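Long-range contacts in putative D-alanine N-acetyltransferase of GNAT family (Desulfovibrio desulfuricans subsp. desulfuricans, PDB 2R7H), which is a putative acetyltransferase of the GNAT family, probably transferring an acyl group from a coenzyme A thioester to an amine, possibly that of D-alanine: residues 24-29 and 57-62; 129-134 and 151-156; 155-160 and 169-174. All blocks are in the same frame, centred on the assembly; numbering follows the deposited sequence.

Interaction 1 is a surface contact of the N-terminal half, where the loop 24-29 touches the end of helix 46-61 through apolar groups and one imidazole face. Interactions 2 and 3 lie across the chain's centre from it, are largely buried, and touch each other: both use strand 154-159 and share Ala155 and Glu156. Interaction 2 reaches past the intervening strand 167-175 to strand 130-136, so it relies on side chains, chiefly a phenylalanine. Interaction 3 joins direct sheet neighbours and is therefore dominated by backbone hydrogen bonds, with one salt bridge. Both border the second subunit, whereas no other chain of the assembly touches interaction 1.

Interaction 1 of 3, residues 24-29 and 57-62; sequences RQVLPQ and DEHLMH
Val26 meets helix 46-61 with both of its methyl groups, one for each of two successive residues of the helix, His59 and Leu60. Its CG2 lies over one face of the His59 imidazole, 3.7 Å from the ring centroid and 25° off the ring normal, a CH-pi contact. The methyl is displaced toward the rim, and its nearest ring atom is His59 CD2, 3.3 Å from Val26 CG2. The other branch serves Leu60: Val26 CG1, held anti to its own backbone N (chi1 179°), packs 3.7 Å from Leu60 CG. A beta-branched residue suits this place, because its two methyls diverge from a single carbon close to the backbone and can address a flat ring and a branched aliphatic group together.

At Leu27 the side chain turns away from the helix and the main chain takes over, its O lying 3.6 Å from Leu60 CD1. The same methyl then reaches Pro28, whose CA is 3.8 Å from Leu60 CD1. One leucine thus spans three consecutive loop residues, its CD2 leaning on Val26 while CD1 reaches Leu27 O and Pro28 CA. No hydrogen bond crosses the contact. The His59 ring is also held through ND1, hydrogen-bonded to the carbonyl O of Tyr68, a residue of the 2-ethoxyethanol pocket, which probably helps to fix the rotation of the ring that Val26 covers.

The loop follows strand 21-23 and leads into helix 30-41, where the Asp30 carboxylate accepts a hydrogen bond from Leu27 N. Val26 also rests on Phe70 and Phe72 of strand 69-75, and Arg24 forms salt bridges with Glu118 and Asp122 of helix 111-125, so the loop joins strand 69-75 on one hand to helices 46-61 and 111-125 on the other.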
loop_
_atom_site.group_PDB
_atom_site.type_symbol
_atom_site.label_atom_id
_atom_site.label_comp_id
_atom_site.label_asym_id
_atom_site.label_seq_id
_atom_site.Cartn_x
_atom_site.Cartn_y
_atom_site.Cartn_z
ATOM N N ARG B 24 -19.310 2.955 15.025
ATOM C CA ARG B 24 -18.699 3.108 13.707
ATOM C C ARG B 24 -18.737 4.531 13.183
ATOM O O ARG B 24 -17.961 4.859 12.297
ATOM C CB ARG B 24 -19.347 2.229 12.645
ATOM C CG ARG B 24 -18.940 0.787 12.560
ATOM C CD ARG B 24 -19.382 0.022 13.698
ATOM N NE ARG B 24 -19.106 -1.394 13.509
ATOM C CZ ARG B 24 -19.301 -2.300 14.457
ATOM N NH1 ARG B 24 -19.841 -1.992 15.645
ATOM N NH2 ARG B 24 -19.003 -3.543 14.196
ATOM N N GLN B 25 -19.661 5.358 13.677
ATOM C CA GLN B 25 -19.799 6.742 13.209
ATOM C C GLN B 25 -18.650 7.586 13.720
ATOM O O GLN B 25 -18.370 7.527 14.889
ATOM C CB GLN B 25 -21.127 7.353 13.708
ATOM C CG GLN B 25 -21.463 8.730 13.082
ATOM C CD GLN B 25 -22.769 9.338 13.600
ATOM O OE1 GLN B 25 -23.137 9.182 14.775
ATOM N NE2 GLN B 25 -23.446 10.082 12.728
ATOM N N VAL B 26 -18.009 8.365 12.843
ATOM C CA VAL B 26 -16.896 9.218 13.227
ATOM C C VAL B 26 -17.470 10.570 13.597
ATOM O O VAL B 26 -18.221 11.157 12.818
ATOM C CB VAL B 26 -15.866 9.389 12.097
ATOM C CG1 VAL B 26 -14.738 10.305 12.531
ATOM C CG2 VAL B 26 -15.314 8.062 11.718
ATOM N N LEU B 27 -17.131 11.035 14.795
ATOM C CA LEU B 27 -17.572 12.311 15.317
ATOM C C LEU B 27 -16.353 13.245 15.365
ATOM O O LEU B 27 -15.218 12.777 15.274
ATOM C CB LEU B 27 -18.148 12.121 16.724
ATOM C CG LEU B 27 -19.261 11.067 16.835
ATOM C CD1 LEU B 27 -19.697 10.906 18.269
ATOM C CD2 LEU B 27 -20.450 11.407 15.962
ATOM N N PRO B 28 -16.575 14.572 15.474
ATOM C CA PRO B 28 -15.447 15.539 15.566
ATOM C C PRO B 28 -14.468 15.325 16.750
ATOM O O PRO B 28 -13.265 15.612 16.617
ATOM C CB PRO B 28 -16.162 16.881 15.699
ATOM C CG PRO B 28 -17.493 16.654 15.069
ATOM C CD PRO B 28 -17.873 15.271 15.463
ATOM N N GLN B 29 -14.982 14.816 17.876
ATOM C CA GLN B 29 -14.178 14.513 19.060
ATOM C C GLN B 29 -13.156 13.378 18.850
ATOM O O GLN B 29 -12.132 13.320 19.536
ATOM C CB GLN B 29 -15.120 14.074 20.195
ATOM N N ASP B 57 -9.511 12.488 10.450
ATOM C CA ASP B 57 -9.852 13.786 9.866
ATOM C C ASP B 57 -10.309 13.648 8.409
ATOM O O ASP B 57 -11.292 14.282 8.031
ATOM C CB ASP B 57 -8.687 14.777 9.990
ATOM C CG ASP B 57 -8.413 15.195 11.432
ATOM O OD1 ASP B 57 -9.364 15.290 12.246
ATOM O OD2 ASP B 57 -7.235 15.484 11.734
ATOM N N GLU B 58 -9.624 12.828 7.603
ATOM C CA GLU B 58 -10.034 12.610 6.199
ATOM C C GLU B 58 -11.449 11.984 6.134
ATOM O O GLU B 58 -12.203 12.285 5.204
ATOM C CB GLU B 58 -9.004 11.794 5.376
ATOM C CG GLU B 58 -7.711 12.524 5.015
ATOM N N HIS B 59 -11.801 11.128 7.105
ATOM C CA HIS B 59 -13.146 10.534 7.163
ATOM C C HIS B 59 -14.141 11.649 7.505
ATOM O O HIS B 59 -15.282 11.607 7.048
ATOM C CB HIS B 59 -13.245 9.417 8.189
ATOM C CG HIS B 59 -14.548 8.679 8.148
ATOM N ND1 HIS B 59 -14.670 7.416 7.613
ATOM C CD2 HIS B 59 -15.790 9.033 8.558
ATOM C CE1 HIS B 59 -15.924 7.018 7.706
ATOM N NE2 HIS B 59 -16.625 7.981 8.275
ATOM N N LEU B 60 -13.727 12.604 8.345
ATOM C CA LEU B 60 -14.573 13.758 8.669
ATOM C C LEU B 60 -14.669 14.757 7.494
ATOM O O LEU B 60 -15.734 15.338 7.301
ATOM C CB LEU B 60 -14.117 14.471 9.955
ATOM C CG LEU B 60 -14.453 13.791 11.281
ATOM C CD1 LEU B 60 -13.687 14.423 12.431
ATOM C CD2 LEU B 60 -15.954 13.849 11.520
HETATM N N MSE B 61 -13.582 14.946 6.724
HETATM C CA MSE B 61 -13.549 15.873 5.556
HETATM C C MSE B 61 -14.031 15.271 4.208
HETATM O O MSE B 61 -13.990 15.963 3.181
HETATM C CB MSE B 61 -12.135 16.456 5.363
ATOM N N HIS B 62 -14.446 13.997 4.201
ATOM C CA HIS B 62 -14.941 13.309 2.997
ATOM C C HIS B 62 -16.117 12.388 3.343
ATOM O O HIS B 62 -17.231 12.599 2.855
ATOM C CB HIS B 62 -13.834 12.508 2.280
ATOM C CG HIS B 62 -12.645 13.333 1.875
ATOM N ND1 HIS B 62 -12.704 14.285 0.878
ATOM C CD2 HIS B 62 -11.358 13.322 2.305
ATOM C CE1 HIS B 62 -11.515 14.845 0.734
ATOM N NE2 HIS B 62 -10.682 14.280 1.588
#

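Interaction 2 of 3, residues 129-134 and 151-156; sequences RLLFAE and AGFSAE
Phe153 drives its ring toward strand 130-136 and makes the tight part of this contact. The outer end of the ring does the touching: CZ of Phe153 is 4.0 Å from CD2 of Leu131, and CE2 of Phe153 is 3.9 Å from CB of Ala133. From the backbone, the carbonyl O of Leu131 comes within 3.5 Å of Phe153 CE2. Leu131 and Ala133 are two apart on the strand, so their side chains fall on the same face, with Phe132 between them on the other; the leucine offers a long branch while the small alanine admits the broad ring close to the backbone. Leu116 of helix 111-125, Tyr148, and Tyr172 and Leu174 of the intervening strand also pack on Phe153. Just before Phe153, Gly152 takes a positive phi in a Schellman motif at the end of helix 142-150, and the chain then runs on into strand 154-159.

The looser part involves Phe132 and Glu156, on the other face of the sheet, where Glu156 remains partly exposed although Phe132 is buried. Glu156 has CG anti to its backbone N (chi1 -174°) and an extended chain that carries OE1 to the edge of the Phe132 ring, 3.6 Å from Phe132 CE1. Carboxylate and ring are nearly coplanar, their planes 13° apart. This side is bounded by the second subunit: its Phe162 meets the Phe132 ring, and its Lys160 N bonds Glu156 OE2.

With no hydrogen bond crossing, the part around Phe153 probably depends on exclusion of water and shape fit. At Phe132 the carboxylate oxygen lies where the ring hydrogens probably carry a slight positive charge, a probably mildly favourable approach beside the salt bridge from OE1 to Arg173, which probably determines where the carboxylate lies.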
loop_
_atom_site.group_PDB
_atom_site.type_symbol
_atom_site.label_atom_id
_atom_site.label_comp_id
_atom_site.label_asym_id
_atom_site.label_seq_id
_atom_site.Cartn_x
_atom_site.Cartn_y
_atom_site.Cartn_z
ATOM N N ARG B 129 -13.555 -11.253 1.479
ATOM C CA ARG B 129 -12.985 -12.582 1.507
ATOM C C ARG B 129 -11.756 -12.638 2.393
ATOM O O ARG B 129 -11.550 -13.640 3.059
ATOM C CB ARG B 129 -12.501 -12.968 0.090
ATOM C CG ARG B 129 -13.552 -12.859 -1.006
ATOM C CD ARG B 129 -13.001 -13.050 -2.431
ATOM N NE ARG B 129 -11.976 -12.056 -2.763
ATOM C CZ ARG B 129 -10.664 -12.275 -2.799
ATOM N NH1 ARG B 129 -10.142 -13.474 -2.567
ATOM N NH2 ARG B 129 -9.852 -11.288 -3.100
ATOM N N LEU B 130 -10.928 -11.575 2.366
ATOM C CA LEU B 130 -9.656 -11.521 3.089
ATOM C C LEU B 130 -9.423 -10.281 3.883
ATOM O O LEU B 130 -9.838 -9.234 3.478
ATOM C CB LEU B 130 -8.516 -11.579 2.068
ATOM C CG LEU B 130 -8.405 -12.871 1.242
ATOM C CD1 LEU B 130 -7.432 -12.702 0.031
ATOM C CD2 LEU B 130 -7.998 -13.905 2.203
ATOM N N LEU B 131 -8.731 -10.431 5.003
ATOM C CA LEU B 131 -8.334 -9.296 5.836
ATOM C C LEU B 131 -6.851 -9.495 6.045
ATOM O O LEU B 131 -6.441 -10.553 6.556
ATOM C CB LEU B 131 -9.013 -9.259 7.202
ATOM C CG LEU B 131 -8.637 -8.099 8.141
ATOM C CD1 LEU B 131 -8.947 -6.776 7.492
ATOM C CD2 LEU B 131 -9.331 -8.189 9.525
ATOM N N PHE B 132 -6.069 -8.492 5.638
ATOM C CA PHE B 132 -4.644 -8.534 5.807
ATOM C C PHE B 132 -4.177 -7.560 6.885
ATOM O O PHE B 132 -4.754 -6.520 7.042
ATOM C CB PHE B 132 -3.909 -8.212 4.496
ATOM C CG PHE B 132 -3.984 -9.304 3.485
ATOM C CD1 PHE B 132 -3.145 -10.406 3.581
ATOM C CD2 PHE B 132 -4.921 -9.275 2.473
ATOM C CE1 PHE B 132 -3.227 -11.385 2.666
ATOM C CE2 PHE B 132 -5.020 -10.250 1.591
ATOM C CZ PHE B 132 -4.155 -11.326 1.660
ATOM N N ALA B 133 -3.153 -7.980 7.642
ATOM C CA ALA B 133 -2.494 -7.152 8.663
ATOM C C ALA B 133 -0.990 -7.248 8.450
ATOM O O ALA B 133 -0.455 -8.317 8.258
ATOM C CB ALA B 133 -2.877 -7.574 10.117
ATOM N N GLU B 134 -0.292 -6.141 8.559
ATOM C CA GLU B 134 1.167 -6.122 8.389
ATOM C C GLU B 134 1.814 -5.665 9.673
ATOM O O GLU B 134 1.304 -4.763 10.319
ATOM C CB GLU B 134 1.553 -5.122 7.298
ATOM C CG GLU B 134 0.914 -5.391 6.004
ATOM C CD GLU B 134 1.388 -4.458 4.910
ATOM O OE1 GLU B 134 1.774 -3.312 5.206
ATOM O OE2 GLU B 134 1.342 -4.882 3.757
ATOM N N ALA B 151 -5.535 -15.036 16.870
ATOM C CA ALA B 151 -6.823 -14.698 16.256
ATOM C C ALA B 151 -7.095 -15.480 14.971
ATOM O O ALA B 151 -8.127 -15.272 14.334
ATOM C CB ALA B 151 -6.935 -13.188 16.023
ATOM N N GLY B 152 -6.198 -16.374 14.581
ATOM C CA GLY B 152 -6.387 -17.181 13.382
ATOM C C GLY B 152 -5.741 -16.652 12.108
ATOM O O GLY B 152 -6.047 -17.162 11.034
ATOM N N PHE B 153 -4.900 -15.618 12.220
ATOM C CA PHE B 153 -4.191 -15.063 11.050
ATOM C C PHE B 153 -3.014 -15.978 10.841
ATOM O O PHE B 153 -2.505 -16.570 11.791
ATOM C CB PHE B 153 -3.599 -13.647 11.233
ATOM C CG PHE B 153 -4.589 -12.482 11.181
ATOM C CD1 PHE B 153 -5.380 -12.129 12.278
ATOM C CD2 PHE B 153 -4.621 -11.638 10.049
ATOM C CE1 PHE B 153 -6.230 -11.004 12.209
ATOM C CE2 PHE B 153 -5.474 -10.523 9.966
ATOM C CZ PHE B 153 -6.283 -10.208 11.036
ATOM N N SER B 154 -2.606 -16.135 9.600
ATOM C CA SER B 154 -1.455 -16.942 9.283
ATOM C C SER B 154 -0.445 -15.984 8.626
ATOM O O SER B 154 -0.822 -15.049 7.920
ATOM C CB SER B 154 -1.835 -18.097 8.355
ATOM O OG SER B 154 -2.297 -17.603 7.106
ATOM N N ALA B 155 0.824 -16.163 8.965
ATOM C CA ALA B 155 1.925 -15.414 8.414
ATOM C C ALA B 155 2.036 -15.910 6.989
ATOM O O ALA B 155 2.405 -17.045 6.779
ATOM C CB ALA B 155 3.213 -15.756 9.196
ATOM N N GLU B 156 1.687 -15.100 5.996
ATOM C CA GLU B 156 1.781 -15.545 4.581
ATOM C C GLU B 156 3.006 -15.052 3.808
ATOM O O GLU B 156 3.388 -15.685 2.822
ATOM C CB GLU B 156 0.500 -15.215 3.827
ATOM C CG GLU B 156 0.441 -15.775 2.401
ATOM C CD GLU B 156 -0.861 -15.553 1.719
ATOM O OE1 GLU B 156 -1.537 -14.560 2.050
ATOM O OE2 GLU B 156 -1.177 -16.339 0.792
#

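Interaction 3 of 3, residues 155-160 and 169-174; sequences AEAVLK and KIIYRL
Arg173 NH1 donates to Glu156 OE1 at 2.9 Å, a salt bridge in which the nitrogen meets the syn side of the carboxylate, 20° out of its plane. Guanidinium and carboxylate are almost perpendicular, 88° apart, which is not the geometry of a coplanar two-pronged pair, and NH1 alone makes the bond. An arginine suits this place because its N-H groups can serve other partners as well: NE forms a salt bridge with Glu175, and NH1 also reaches Lys160 O of the second subunit.

Along the backbone, Ile171 O accepts twice, from Glu156 N at 2.7 Å and, weakly, from Ala157 N at 3.3 Å. Two residues opposite one make a classic beta bulge, which shifts the register by one in the antiparallel hairpin of strands 154-159 and 167-175, of which 154-159 is the outermost strand of this GNAT sheet within the chain. Beyond it the pairing is regular: Ile171 N reaches Ala157 O at 2.8 Å, and Leu159 and Lys169 exchange N-H and carbonyl bonds in both directions, at 2.9 Å from Leu159 N to Lys169 O and 3.0 Å from Lys169 N to Leu159 O.

Leu159 and Lys169 run side by side, CD1 of Leu159 3.9 Å from CE of Lys169, whose aliphatic stem suits a buried strand position while NZ ends in a salt bridge with Glu134. On the opposite face Ala155 CB sits 3.8 Å from Tyr172 CE1, a methyl small enough to lie beside the ring, whose hydroxyl is hydrogen-bonded to Glu149. Near the bulge, the small Ala157 packs against Ile171 of its own chain and against Ala157 of the second subunit.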
loop_
_atom_site.group_PDB
_atom_site.type_symbol
_atom_site.label_atom_id
_atom_site.label_comp_id
_atom_site.label_asym_id
_atom_site.label_seq_id
_atom_site.Cartn_x
_atom_site.Cartn_y
_atom_site.Cartn_z
ATOM N N ALA B 155 0.824 -16.163 8.965
ATOM C CA ALA B 155 1.925 -15.414 8.414
ATOM C C ALA B 155 2.036 -15.910 6.989
ATOM O O ALA B 155 2.405 -17.045 6.779
ATOM C CB ALA B 155 3.213 -15.756 9.196
ATOM N N GLU B 156 1.687 -15.100 5.996
ATOM C CA GLU B 156 1.781 -15.545 4.581
ATOM C C GLU B 156 3.006 -15.052 3.808
ATOM O O GLU B 156 3.388 -15.685 2.822
ATOM C CB GLU B 156 0.500 -15.215 3.827
ATOM C CG GLU B 156 0.441 -15.775 2.401
ATOM C CD GLU B 156 -0.861 -15.553 1.719
ATOM O OE1 GLU B 156 -1.537 -14.560 2.050
ATOM O OE2 GLU B 156 -1.177 -16.339 0.792
ATOM N N ALA B 157 3.617 -13.942 4.225
ATOM C CA ALA B 157 4.786 -13.391 3.538
ATOM C C ALA B 157 5.682 -12.659 4.524
ATOM O O ALA B 157 5.207 -12.095 5.518
ATOM C CB ALA B 157 4.329 -12.415 2.453
ATOM N N VAL B 158 6.973 -12.659 4.196
ATOM C CA VAL B 158 8.032 -12.011 4.940
ATOM C C VAL B 158 8.855 -11.258 3.883
ATOM O O VAL B 158 9.243 -11.844 2.885
ATOM C CB VAL B 158 8.899 -13.055 5.696
ATOM C CG1 VAL B 158 10.031 -12.369 6.487
ATOM C CG2 VAL B 158 8.044 -13.884 6.637
ATOM N N LEU B 159 8.964 -9.935 4.028
ATOM C CA LEU B 159 9.756 -9.093 3.152
ATOM C C LEU B 159 10.948 -8.697 4.036
ATOM O O LEU B 159 10.787 -7.902 4.965
ATOM C CB LEU B 159 8.946 -7.895 2.596
ATOM C CG LEU B 159 7.621 -8.250 1.842
ATOM C CD1 LEU B 159 7.041 -6.952 1.257
ATOM C CD2 LEU B 159 7.800 -9.307 0.735
ATOM N N LYS B 160 12.127 -9.279 3.756
ATOM C CA LYS B 160 13.335 -9.053 4.566
ATOM C C LYS B 160 13.810 -7.622 4.548
ATOM O O LYS B 160 13.873 -6.997 3.498
ATOM C CB LYS B 160 14.483 -9.993 4.170
ATOM C CG LYS B 160 14.228 -11.509 4.364
ATOM C CD LYS B 160 14.026 -11.976 5.829
ATOM C CE LYS B 160 15.263 -11.829 6.716
ATOM N NZ LYS B 160 14.948 -12.183 8.162
ATOM N N LYS B 169 9.065 -7.031 7.326
ATOM C CA LYS B 169 7.623 -6.821 7.341
ATOM C C LYS B 169 7.056 -8.199 7.238
ATOM O O LYS B 169 7.482 -8.936 6.346
ATOM C CB LYS B 169 7.107 -5.993 6.150
ATOM C CG LYS B 169 5.555 -5.746 6.253
ATOM C CD LYS B 169 5.054 -4.674 5.343
ATOM C CE LYS B 169 5.051 -5.026 3.938
ATOM N NZ LYS B 169 4.289 -3.971 3.161
ATOM N N ILE B 170 6.121 -8.552 8.133
ATOM C CA ILE B 170 5.447 -9.855 8.106
ATOM C C ILE B 170 4.002 -9.536 7.715
ATOM O O ILE B 170 3.392 -8.630 8.304
ATOM C CB ILE B 170 5.452 -10.647 9.439
ATOM C CG1 ILE B 170 6.870 -11.008 9.906
ATOM C CG2 ILE B 170 4.684 -12.002 9.247
ATOM C CD1 ILE B 170 7.722 -9.892 10.238
ATOM N N ILE B 171 3.477 -10.255 6.722
ATOM C CA ILE B 171 2.102 -10.041 6.235
ATOM C C ILE B 171 1.284 -11.233 6.693
ATOM O O ILE B 171 1.611 -12.399 6.378
ATOM C CB ILE B 171 2.001 -9.859 4.704
ATOM C CG1 ILE B 171 2.916 -8.714 4.216
ATOM C CG2 ILE B 171 0.545 -9.544 4.323
ATOM C CD1 ILE B 171 2.997 -8.534 2.679
ATOM N N TYR B 172 0.258 -10.924 7.493
ATOM C CA TYR B 172 -0.652 -11.869 8.081
ATOM C C TYR B 172 -1.941 -11.872 7.308
ATOM O O TYR B 172 -2.481 -10.840 6.959
ATOM C CB TYR B 172 -0.895 -11.521 9.574
ATOM C CG TYR B 172 0.235 -11.947 10.468
ATOM C CD1 TYR B 172 0.331 -13.274 10.908
ATOM C CD2 TYR B 172 1.185 -11.049 10.898
ATOM C CE1 TYR B 172 1.366 -13.684 11.719
ATOM C CE2 TYR B 172 2.216 -11.466 11.718
ATOM C CZ TYR B 172 2.304 -12.763 12.111
ATOM O OH TYR B 172 3.346 -13.135 12.903
ATOM N N ARG B 173 -2.459 -13.053 7.071
ATOM C CA ARG B 173 -3.673 -13.251 6.300
ATOM C C ARG B 173 -4.821 -13.848 7.141
ATOM O O ARG B 173 -4.596 -14.794 7.870
ATOM C CB ARG B 173 -3.327 -14.308 5.245
ATOM C CG ARG B 173 -4.431 -14.712 4.263
ATOM C CD ARG B 173 -4.085 -16.035 3.699
ATOM N NE ARG B 173 -5.057 -16.453 2.707
ATOM C CZ ARG B 173 -5.065 -16.043 1.451
ATOM N NH1 ARG B 173 -4.192 -15.130 1.003
ATOM N NH2 ARG B 173 -6.010 -16.514 0.653
ATOM N N LEU B 174 -6.036 -13.296 7.026
ATOM C CA LEU B 174 -7.212 -13.911 7.676
ATOM C C LEU B 174 -8.260 -14.116 6.596
ATOM O O LEU B 174 -8.664 -13.173 5.934
ATOM C CB LEU B 174 -7.827 -13.038 8.766
ATOM C CG LEU B 174 -9.002 -13.612 9.584
ATOM C CD1 LEU B 174 -8.535 -14.706 10.508
ATOM C CD2 LEU B 174 -9.607 -12.532 10.422
#